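Local coordinates for protein bottromycin amidohydrolase (Streptomyces purpureus, PDB 6I5S) that probably hydrolyses an amide bond during biosynthesis of the peptide antibiotic bottromycin, acting as a thiazoline-specific, zinc-containing gatekeeper amidohydrolase, at residues D92-L106 / L344-G357. Sequence-based numbering, arbitrary orientation.
Sequences DAHAHVSSVSDLVGL and LVGTDCGNPFVVAG
Thr-347 OG1 donates a 2.7 Å hydrogen bond to the syn lone pair of Asp-92 OD1, the two side chains crossing at about a right angle. With Asp-92 CG anti to the backbone N (chi1 -173°), the carboxylate swings toward the 344-357 loop; Asp-92 OD2 accepts from His-94 N at 3.0 Å, closing an Asx turn, and only weakly from Thr-347 N. A water donates to Asp-92 OD1 and accepts from Gly-357 N. Replacing Asp-92 by alanine removes the carboxylate and is likely to leave the Thr-347 hydroxyl and this water without their acceptor and loosen the turn leading into His-94. Gly-346 packs tightly here, its CA 3.3 Å from Asp-92 OD2, and Asp-348 N binds His-94 O at 2.7 Å. The HxH motif of the amidohydrolase superfamily lies where strand 84-95 ends: NE2 of His-94 and of His-96 and Asp-348 OD1 bind one zinc ion, whose remaining protein ligand is the carboxylated lysine. His-94 ND1 is hydrogen-bonded to Glu-228. The Asp-348 carboxylate stands 70° from the His-94 ring, and its OD2 forms a salt bridge with Arg-279. At the partly exposed edge, the backbone bond from His-96 N to Cys-349 O is long, 3.4 Å, and weak.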
ATOM      1  N   ASP A  92      -2.837   1.103  -1.257  1.00 22.49           N
ATOM      2  CA  ASP A  92      -1.690   0.433  -0.639  1.00 26.94           C
ATOM      3  C   ASP A  92      -1.134   1.355   0.448  1.00 28.84           C
ATOM      4  O   ASP A  92      -0.517   2.391   0.152  1.00 25.31           O
ATOM      5  CB  ASP A  92      -0.616   0.055  -1.655  1.00 26.13           C
ATOM      6  CG  ASP A  92       0.500  -0.783  -1.033  1.00 30.08           C
ATOM      7  OD1 ASP A  92       1.145  -1.516  -1.769  1.00 25.17           O
ATOM      8  OD2 ASP A  92       0.747  -0.689   0.207  1.00 26.29           O
ATOM      9  N   ALA A  93      -1.356   0.979   1.689  1.00 25.34           N
ATOM     10  CA  ALA A  93      -1.037   1.863   2.818  1.00 25.73           C
ATOM     11  C   ALA A  93       0.450   1.915   3.183  1.00 25.14           C
ATOM     12  O   ALA A  93       0.834   2.671   4.101  1.00 25.34           O
ATOM     13  CB  ALA A  93      -1.853   1.463   4.020  1.00 28.23           C
ATOM     14  N   HIS A  94       1.304   1.191   2.483  1.00 23.40           N
ATOM     15  CA  HIS A  94       2.735   1.284   2.744  1.00 26.42           C
ATOM     16  C   HIS A  94       3.474   0.877   1.477  1.00 31.65           C
ATOM     17  O   HIS A  94       3.911  -0.266   1.372  1.00 26.86           O
ATOM     18  CB  HIS A  94       3.139   0.377   3.890  1.00 29.07           C
ATOM     19  CG  HIS A  94       4.523   0.643   4.450  1.00 27.79           C
ATOM     20  ND1 HIS A  94       4.750   0.930   5.782  1.00 34.33           N
ATOM     21  CD2 HIS A  94       5.743   0.672   3.853  1.00 39.46           C
ATOM     22  CE1 HIS A  94       6.042   1.147   5.966  1.00 28.86           C
ATOM     23  NE2 HIS A  94       6.673   0.967   4.826  1.00 34.81           N
ATOM     24  N   ALA A  95       3.636   1.782   0.517  1.00 28.66           N
ATOM     25  CA  ALA A  95       4.296   1.463  -0.740  1.00 30.67           C
ATOM     26  C   ALA A  95       5.580   2.277  -0.850  1.00 38.67           C
ATOM     27  O   ALA A  95       5.714   3.337  -0.232  1.00 34.30           O
ATOM     28  CB  ALA A  95       3.386   1.731  -1.948  1.00 31.95           C
ATOM     29  N   HIS A  96       6.565   1.707  -1.538  1.00 28.94           N
ATOM     30  CA  HIS A  96       7.817   2.380  -1.862  1.00 30.68           C
ATOM     31  C   HIS A  96       7.872   2.413  -3.391  1.00 27.30           C
ATOM     32  O   HIS A  96       8.521   1.590  -4.028  1.00 31.01           O
ATOM     33  CB  HIS A  96       9.012   1.685  -1.244  1.00 37.31           C
ATOM     34  CG  HIS A  96       9.046   1.812   0.252  1.00 75.58           C
ATOM     35  ND1 HIS A  96       9.355   2.995   0.893  1.00 82.99           N
ATOM     36  CD2 HIS A  96       8.750   0.924   1.228  1.00 86.74           C
ATOM     37  CE1 HIS A  96       9.272   2.821   2.199  1.00 80.57           C
ATOM     38  NE2 HIS A  96       8.906   1.574   2.426  1.00 74.08           N
ATOM     39  N   VAL A  97       7.159   3.369  -3.959  1.00 29.32           N
ATOM     40  CA  VAL A  97       7.111   3.578  -5.403  1.00 26.60           C
ATOM     41  C   VAL A  97       8.393   4.275  -5.810  1.00 30.61           C
ATOM     42  O   VAL A  97       8.696   5.368  -5.318  1.00 31.02           O
ATOM     43  CB  VAL A  97       5.885   4.393  -5.766  1.00 27.96           C
ATOM     44  CG1 VAL A  97       5.985   4.871  -7.205  1.00 32.08           C
ATOM     45  CG2 VAL A  97       4.657   3.529  -5.507  1.00 27.39           C
ATOM     46  N   SER A  98       9.164   3.620  -6.694  1.00 24.79           N
ATOM     47  CA  SER A  98      10.439   4.105  -7.186  1.00 24.39           C
ATOM     48  C   SER A  98      10.504   4.174  -8.702  1.00 30.04           C
ATOM     49  O   SER A  98      11.476   4.722  -9.239  1.00 30.93           O
ATOM     50  CB  SER A  98      11.590   3.209  -6.688  1.00 37.79           C
ATOM     51  OG  SER A  98      11.696   3.311  -5.295  1.00 66.38           O
ATOM     52  N   SER A  99       9.502   3.648  -9.390  1.00 28.60           N
ATOM     53  CA  SER A  99       9.512   3.624 -10.851  1.00 31.27           C
ATOM     54  C   SER A  99       8.089   3.577 -11.387  1.00 27.52           C
ATOM     55  O   SER A  99       7.127   3.225 -10.691  1.00 28.60           O
ATOM     56  CB  SER A  99      10.293   2.415 -11.415  1.00 39.15           C
ATOM     57  OG  SER A  99       9.549   1.264 -11.250  1.00 45.01           O
ATOM     58  N   VAL A 100       7.964   3.977 -12.656  1.00 28.39           N
ATOM     59  CA  VAL A 100       6.667   3.876 -13.322  1.00 25.78           C
ATOM     60  C   VAL A 100       6.171   2.429 -13.384  1.00 27.94           C
ATOM     61  O   VAL A 100       4.959   2.196 -13.406  1.00 27.88           O
ATOM     62  CB  VAL A 100       6.760   4.508 -14.725  1.00 29.05           C
ATOM     63  CG1 VAL A 100       7.766   3.769 -15.575  1.00 29.10           C
ATOM     64  CG2 VAL A 100       5.401   4.518 -15.399  1.00 32.04           C
ATOM     65  N   SER A 101       7.077   1.445 -13.360  1.00 25.32           N
ATOM     66  CA  SER A 101       6.656   0.044 -13.269  1.00 27.27           C
ATOM     67  C   SER A 101       5.769  -0.189 -12.054  1.00 26.57           C
ATOM     68  O   SER A 101       4.774  -0.913 -12.121  1.00 29.21           O
ATOM     69  CB  SER A 101       7.896  -0.840 -13.237  1.00 38.97           C
ATOM     70  OG  SER A 101       7.529  -2.182 -13.004  1.00 48.08           O
ATOM     71  N   ASP A 102       6.155   0.362 -10.900  1.00 29.21           N
ATOM     72  CA  ASP A 102       5.336   0.235  -9.699  1.00 27.89           C
ATOM     73  C   ASP A 102       3.965   0.872  -9.883  1.00 28.64           C
ATOM     74  O   ASP A 102       2.962   0.344  -9.398  1.00 27.85           O
ATOM     75  CB  ASP A 102       6.036   0.895  -8.509  1.00 24.68           C
ATOM     76  CG  ASP A 102       7.444   0.399  -8.281  1.00 34.19           C
ATOM     77  OD1 ASP A 102       7.782  -0.719  -8.716  1.00 34.34           O
ATOM     78  OD2 ASP A 102       8.241   1.099  -7.586  1.00 32.27           O
ATOM     79  N   LEU A 103       3.910   2.055 -10.507  1.00 25.78           N
ATOM     80  CA  LEU A 103       2.642   2.744 -10.678  1.00 28.79           C
ATOM     81  C   LEU A 103       1.684   1.908 -11.522  1.00 26.71           C
ATOM     82  O   LEU A 103       0.494   1.783 -11.205  1.00 27.46           O
ATOM     83  CB  LEU A 103       2.895   4.122 -11.317  1.00 28.52           C
ATOM     84  CG  LEU A 103       3.683   5.157 -10.458  1.00 27.53           C
ATOM     85  CD1 LEU A 103       3.986   6.374 -11.297  1.00 32.55           C
ATOM     86  CD2 LEU A 103       2.886   5.536  -9.244  1.00 29.82           C
ATOM     87  N   VAL A 104       2.199   1.298 -12.587  1.00 27.80           N
ATOM     88  CA  VAL A 104       1.370   0.453 -13.444  1.00 28.11           C
ATOM     89  C   VAL A 104       0.912  -0.796 -12.713  1.00 26.58           C
ATOM     90  O   VAL A 104      -0.261  -1.175 -12.798  1.00 28.65           O
ATOM     91  CB  VAL A 104       2.121   0.115 -14.752  1.00 29.26           C
ATOM     92  CG1 VAL A 104       1.306  -0.948 -15.532  1.00 27.70           C
ATOM     93  CG2 VAL A 104       2.351   1.389 -15.616  1.00 28.62           C
ATOM     94  N   GLY A 105       1.815  -1.434 -11.952  1.00 26.76           N
ATOM     95  CA  GLY A 105       1.435  -2.601 -11.163  1.00 26.72           C
ATOM     96  C   GLY A 105       0.308  -2.308 -10.197  1.00 30.16           C
ATOM     97  O   GLY A 105      -0.660  -3.074 -10.101  1.00 25.83           O
ATOM     98  N   LEU A 106       0.383  -1.163  -9.498  1.00 26.18           N
ATOM     99  CA  LEU A 106      -0.703  -0.805  -8.597  1.00 22.92           C
ATOM    100  C   LEU A 106      -2.025  -0.657  -9.343  1.00 24.27           C
ATOM    101  O   LEU A 106      -3.032  -1.258  -8.923  1.00 27.51           O
ATOM    102  CB  LEU A 106      -0.359   0.467  -7.814  1.00 25.47           C
ATOM    103  CG  LEU A 106       0.807   0.326  -6.846  1.00 25.40           C
ATOM    104  CD1 LEU A 106       1.218   1.683  -6.309  1.00 27.12           C
ATOM    105  CD2 LEU A 106       0.496  -0.611  -5.690  1.00 24.02           C
ATOM    106  N   LEU A 344      -5.017  -1.581   8.208  1.00 24.84           N
ATOM    107  CA  LEU A 344      -4.727  -1.074   6.862  1.00 26.36           C
ATOM    108  C   LEU A 344      -3.997  -2.164   6.097  1.00 26.53           C
ATOM    109  O   LEU A 344      -3.345  -3.052   6.674  1.00 26.50           O
ATOM    110  CB  LEU A 344      -3.838   0.214   6.923  1.00 27.38           C
ATOM    111  CG  LEU A 344      -4.406   1.361   7.747  1.00 28.53           C
ATOM    112  CD1 LEU A 344      -3.310   2.429   7.981  1.00 26.39           C
ATOM    113  CD2 LEU A 344      -5.583   1.980   6.963  1.00 28.55           C
ATOM    114  N   VAL A 345      -4.084  -2.084   4.777  1.00 24.54           N
ATOM    115  CA  VAL A 345      -3.465  -3.052   3.884  1.00 22.95           C
ATOM    116  C   VAL A 345      -2.275  -2.382   3.229  1.00 26.89           C
ATOM    117  O   VAL A 345      -2.455  -1.567   2.308  1.00 27.32           O
ATOM    118  CB  VAL A 345      -4.446  -3.561   2.830  1.00 23.73           C
ATOM    119  CG1 VAL A 345      -3.783  -4.584   2.024  1.00 26.12           C
ATOM    120  CG2 VAL A 345      -5.727  -4.077   3.437  1.00 24.95           C
ATOM    121  N   GLY A 346      -1.068  -2.683   3.706  1.00 23.61           N
ATOM    122  CA  GLY A 346       0.134  -2.137   3.115  1.00 24.93           C
ATOM    123  C   GLY A 346       1.125  -3.259   2.882  1.00 25.01           C
ATOM    124  O   GLY A 346       1.048  -4.314   3.510  1.00 25.91           O
ATOM    125  N   THR A 347       2.087  -3.010   1.980  1.00 23.44           N
ATOM    126  CA  THR A 347       2.908  -4.095   1.459  1.00 25.78           C
ATOM    127  C   THR A 347       4.406  -3.957   1.663  1.00 26.13           C
ATOM    128  O   THR A 347       5.104  -4.979   1.611  1.00 24.85           O
ATOM    129  CB  THR A 347       2.686  -4.260  -0.048  1.00 26.28           C
ATOM    130  OG1 THR A 347       3.092  -3.078  -0.755  1.00 26.08           O
ATOM    131  CG2 THR A 347       1.230  -4.574  -0.319  1.00 26.27           C
ATOM    132  N   ASP A 348       4.924  -2.740   1.831  1.00 25.19           N
ATOM    133  CA  ASP A 348       6.365  -2.501   1.712  1.00 24.49           C
ATOM    134  C   ASP A 348       6.878  -2.966   0.355  1.00 27.97           C
ATOM    135  O   ASP A 348       8.019  -3.418   0.223  1.00 27.11           O
ATOM    136  CB  ASP A 348       7.139  -3.168   2.873  1.00 27.31           C
ATOM    137  CG  ASP A 348       8.109  -2.234   3.581  1.00 33.33           C
ATOM    138  OD1 ASP A 348       8.344  -1.106   3.154  1.00 34.56           O
ATOM    139  OD2 ASP A 348       8.637  -2.666   4.613  1.00 34.34           O
ATOM    140  N   CYS A 349       6.044  -2.817  -0.681  1.00 27.07           N
ATOM    141  CA  CYS A 349       6.447  -3.218  -2.018  1.00 25.15           C
ATOM    142  C   CYS A 349       7.726  -2.510  -2.393  1.00 30.26           C
ATOM    143  O   CYS A 349       7.960  -1.334  -2.072  1.00 28.12           O
ATOM    144  CB  CYS A 349       5.338  -3.010  -3.047  1.00 27.44           C
ATOM    145  SG  CYS A 349       4.731  -1.283  -3.248  1.00 30.05           S
ATOM    146  N   GLY A 350       8.548  -3.222  -3.141  1.00 26.09           N
ATOM    147  CA  GLY A 350       9.918  -2.819  -3.397  1.00 31.00           C
ATOM    148  C   GLY A 350      10.930  -3.623  -2.619  1.00 31.98           C
ATOM    149  O   GLY A 350      12.047  -3.802  -3.083  1.00 34.10           O
ATOM    150  N   ASN A 351      10.562  -4.083  -1.431  1.00 31.97           N
ATOM    151  CA  ASN A 351      11.372  -5.064  -0.710  1.00 34.47           C
ATOM    152  C   ASN A 351      11.480  -6.328  -1.553  1.00 26.42           C
ATOM    153  O   ASN A 351      10.609  -6.593  -2.411  1.00 27.86           O
ATOM    154  CB  ASN A 351      10.734  -5.426   0.625  1.00 38.00           C
ATOM    155  CG  ASN A 351      10.960  -4.397   1.706  1.00 51.97           C
ATOM    156  OD1 ASN A 351      11.349  -3.290   1.420  1.00 40.41           O
ATOM    157  ND2 ASN A 351      10.658  -4.758   2.953  1.00100.00           N
ATOM    158  N   PRO A 352      12.528  -7.136  -1.349  1.00 25.06           N
ATOM    159  CA  PRO A 352      12.699  -8.302  -2.215  1.00 28.74           C
ATOM    160  C   PRO A 352      11.483  -9.216  -2.285  1.00 35.79           C
ATOM    161  O   PRO A 352      10.920  -9.621  -1.264  1.00 28.89           O
ATOM    162  CB  PRO A 352      13.912  -8.979  -1.605  1.00 28.45           C
ATOM    163  CG  PRO A 352      14.747  -7.827  -1.009  1.00 30.62           C
ATOM    164  CD  PRO A 352      13.708  -6.925  -0.464  1.00 33.37           C
ATOM    165  N   PHE A 353      11.031  -9.464  -3.515  1.00 30.65           N
ATOM    166  CA  PHE A 353       9.909 -10.343  -3.847  1.00 27.44           C
ATOM    167  C   PHE A 353       8.564  -9.828  -3.363  1.00 29.63           C
ATOM    168  O   PHE A 353       7.589 -10.587  -3.329  1.00 30.96           O
ATOM    169  CB  PHE A 353      10.212 -11.760  -3.340  1.00 31.34           C
ATOM    170  CG  PHE A 353      11.414 -12.303  -4.012  1.00 33.39           C
ATOM    171  CD1 PHE A 353      11.374 -12.592  -5.368  1.00 39.69           C
ATOM    172  CD2 PHE A 353      12.602 -12.423  -3.344  1.00 40.30           C
ATOM    173  CE1 PHE A 353      12.495 -13.044  -6.033  1.00 49.96           C
ATOM    174  CE2 PHE A 353      13.730 -12.885  -4.013  1.00 42.46           C
ATOM    175  CZ  PHE A 353      13.667 -13.188  -5.351  1.00 45.74           C
ATOM    176  N   VAL A 354       8.473  -8.529  -3.056  1.00 28.10           N
ATOM    177  CA  VAL A 354       7.201  -7.860  -2.777  1.00 24.76           C
ATOM    178  C   VAL A 354       6.919  -6.947  -3.965  1.00 26.55           C
ATOM    179  O   VAL A 354       7.499  -5.866  -4.059  1.00 27.90           O
ATOM    180  CB  VAL A 354       7.234  -7.104  -1.466  1.00 25.22           C
ATOM    181  CG1 VAL A 354       5.836  -6.598  -1.145  1.00 26.99           C
ATOM    182  CG2 VAL A 354       7.761  -8.026  -0.344  1.00 28.56           C
ATOM    183  N   VAL A 355       6.075  -7.412  -4.888  1.00 25.32           N
ATOM    184  CA  VAL A 355       5.891  -6.761  -6.186  1.00 24.30           C
ATOM    185  C   VAL A 355       4.700  -5.825  -6.093  1.00 27.25           C
ATOM    186  O   VAL A 355       3.590  -6.257  -5.770  1.00 25.47           O
ATOM    187  CB  VAL A 355       5.679  -7.791  -7.305  1.00 28.22           C
ATOM    188  CG1 VAL A 355       5.434  -7.095  -8.692  1.00 30.80           C
ATOM    189  CG2 VAL A 355       6.882  -8.729  -7.425  1.00 31.71           C
ATOM    190  N   ALA A 356       4.923  -4.543  -6.415  1.00 27.50           N
ATOM    191  CA  ALA A 356       3.830  -3.566  -6.424  1.00 25.51           C
ATOM    192  C   ALA A 356       2.651  -4.057  -7.277  1.00 22.98           C
ATOM    193  O   ALA A 356       2.787  -4.318  -8.476  1.00 27.12           O
ATOM    194  CB  ALA A 356       4.329  -2.203  -6.963  1.00 28.05           C
ATOM    195  N   GLY A 357       1.479  -4.121  -6.666  1.00 27.36           N
ATOM    196  CA  GLY A 357       0.306  -4.632  -7.333  1.00 24.24           C
ATOM    197  C   GLY A 357      -0.134  -5.981  -6.776  1.00 23.52           C
ATOM    198  O   GLY A 357      -1.037  -6.075  -5.921  1.00 29.69           O
TER
HETATM  199  O   HOH W   1       1.307  -3.480  -3.838  1.00 26.24           O